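Local coordinates for protein fructose-2,6-bisphosphatase TIGAR B (Danio rerio, PDB 3E9D) that probably hydrolyses fructose-2,6-bisphosphate, and also fructose-1,6-bisphosphate, thereby restraining glycolysis and favouring the pentose phosphate pathway, at residues F51-F55 with R142-H147. Sequence-based numbering, arbitrary orientation.
Sequences FTNVF and RMFEEH
R142 meets the ring of F55 where helix 125-146 covers one face of the mixed sheet in this histidine phosphatase alpha/beta fold. The contact illustrates how a helix end can be fastened to the start of a strand: apolar packing inside, polar bonds where the helix ends and the strand begins. The axes of strand 53-55 and helix 142-146 run nearly antiparallel, so the last helical turn lies beside the entry to the strand. The chain of R142 bends at chi3 and slides past F55, CD lying 3.4 Å from CE1 at the ring edge; I82 of the adjoining strand touches both side chains. M143 folds back at chi2 and chi3, which places its methyl CE at the same ring edge and SD beside the amide of N53, 3.3 Å from OD1. One turn on, E146 reaches out with CG anti to the backbone N (chi1 171°) and accepts a bond from N53 ND2 to OE1 of 3.0 Å; the donor stands above the carboxylate plane. Its other oxygen, OE2, takes a water that also donates to T52 O. H147, the first residue to leave helical geometry, has E146 CG over the centre of one ring face and directs NE2 at N53 OD1, 2.8 Å away. NE2 lies in the carbonyl plane, on a lone pair of OD1, with the imidazole turned 79° against the amide. With both ends of its amide engaged, N53 is fixed in rotation; an alanine here would probably leave H147 NE2 and E146 OE1 without their shared partner and open a gap beside M143. T52 OG1, itself bonded to H177 N, gives N53 OD1 a second donor at 2.7 Å, tilted 27° from the carbonyl plane.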
# COMPACT_ATOMS: atom_id res chain seq x y z
N PHE A 51 -3.54 13.87 -5.50
CA PHE A 51 -4.26 12.64 -5.20
C PHE A 51 -5.75 12.91 -5.30
O PHE A 51 -6.29 13.65 -4.51
CB PHE A 51 -3.86 12.11 -3.82
CG PHE A 51 -2.40 11.81 -3.69
CD1 PHE A 51 -1.82 10.77 -4.42
CD2 PHE A 51 -1.58 12.59 -2.85
CE1 PHE A 51 -0.46 10.48 -4.30
CE2 PHE A 51 -0.20 12.31 -2.73
CZ PHE A 51 0.36 11.25 -3.45
N THR A 52 -6.39 12.34 -6.33
CA THR A 52 -7.84 12.47 -6.54
C THR A 52 -8.61 11.63 -5.54
O THR A 52 -9.78 11.87 -5.28
CB THR A 52 -8.23 12.01 -7.96
OG1 THR A 52 -7.71 10.69 -8.20
CG2 THR A 52 -7.66 12.97 -9.03
N ASN A 53 -7.96 10.63 -4.97
CA ASN A 53 -8.64 9.72 -4.06
C ASN A 53 -7.67 9.28 -2.99
O ASN A 53 -6.49 9.06 -3.29
CB ASN A 53 -9.11 8.48 -4.82
CG ASN A 53 -10.06 8.82 -5.95
OD1 ASN A 53 -9.64 9.12 -7.07
ND2 ASN A 53 -11.36 8.81 -5.66
N VAL A 54 -8.15 9.14 -1.76
CA VAL A 54 -7.28 8.72 -0.66
C VAL A 54 -7.99 7.65 0.21
O VAL A 54 -9.12 7.85 0.66
CB VAL A 54 -6.85 9.90 0.24
CG1 VAL A 54 -5.99 9.39 1.41
CG2 VAL A 54 -6.10 10.97 -0.55
N PHE A 55 -7.28 6.55 0.46
CA PHE A 55 -7.81 5.41 1.21
C PHE A 55 -6.83 5.08 2.32
O PHE A 55 -5.61 4.99 2.09
CB PHE A 55 -8.02 4.21 0.29
CG PHE A 55 -8.85 4.53 -0.92
CD1 PHE A 55 -10.23 4.62 -0.82
CD2 PHE A 55 -8.24 4.83 -2.14
CE1 PHE A 55 -11.01 4.98 -1.92
CE2 PHE A 55 -9.02 5.19 -3.26
CZ PHE A 55 -10.40 5.26 -3.15
N ARG A 142 -15.11 2.12 -7.35
CA ARG A 142 -15.12 3.52 -6.94
C ARG A 142 -14.38 4.44 -7.92
O ARG A 142 -14.86 5.53 -8.21
CB ARG A 142 -14.56 3.70 -5.52
CG ARG A 142 -14.69 5.15 -4.99
CD ARG A 142 -13.95 5.35 -3.67
NE ARG A 142 -14.57 4.56 -2.60
CZ ARG A 142 -15.54 5.01 -1.80
NH1 ARG A 142 -16.00 6.25 -1.93
NH2 ARG A 142 -16.04 4.22 -0.86
N MET A 143 -13.21 4.02 -8.41
CA MET A 143 -12.44 4.83 -9.37
C MET A 143 -13.23 4.97 -10.68
O MET A 143 -13.29 6.05 -11.28
CB MET A 143 -11.05 4.24 -9.66
CG MET A 143 -10.05 4.22 -8.45
SD MET A 143 -9.79 5.84 -7.64
CE MET A 143 -10.92 5.64 -6.28
N PHE A 144 -13.83 3.87 -11.11
CA PHE A 144 -14.58 3.86 -12.35
C PHE A 144 -15.81 4.77 -12.26
O PHE A 144 -16.05 5.54 -13.17
CB PHE A 144 -14.99 2.44 -12.73
CG PHE A 144 -15.38 2.29 -14.17
CD1 PHE A 144 -14.42 2.10 -15.14
CD2 PHE A 144 -16.72 2.35 -14.54
CE1 PHE A 144 -14.78 1.95 -16.47
CE2 PHE A 144 -17.09 2.21 -15.86
CZ PHE A 144 -16.13 2.01 -16.83
N GLU A 145 -16.56 4.67 -11.17
CA GLU A 145 -17.76 5.50 -10.96
C GLU A 145 -17.44 6.98 -10.90
O GLU A 145 -18.22 7.80 -11.36
CB GLU A 145 -18.42 5.17 -9.63
CG GLU A 145 -19.23 3.93 -9.59
CD GLU A 145 -19.49 3.48 -8.17
OE1 GLU A 145 -18.98 4.13 -7.23
OE2 GLU A 145 -20.17 2.44 -7.98
N GLU A 146 -16.32 7.33 -10.29
CA GLU A 146 -15.97 8.73 -10.14
C GLU A 146 -15.23 9.36 -11.33
O GLU A 146 -15.27 10.58 -11.50
CB GLU A 146 -15.13 8.92 -8.89
CG GLU A 146 -14.55 10.31 -8.80
CD GLU A 146 -13.97 10.63 -7.44
OE1 GLU A 146 -14.04 9.76 -6.52
OE2 GLU A 146 -13.46 11.77 -7.30
N HIS A 147 -14.54 8.57 -12.13
CA HIS A 147 -13.67 9.18 -13.14
C HIS A 147 -14.08 8.94 -14.59
O HIS A 147 -13.26 8.70 -15.46
CB HIS A 147 -12.21 8.81 -12.87
CG HIS A 147 -11.72 9.26 -11.53
ND1 HIS A 147 -11.42 10.57 -11.26
CD2 HIS A 147 -11.52 8.58 -10.38
CE1 HIS A 147 -11.03 10.68 -10.00
NE2 HIS A 147 -11.08 9.48 -9.45
O HOH W 1 -11.36 13.43 -6.93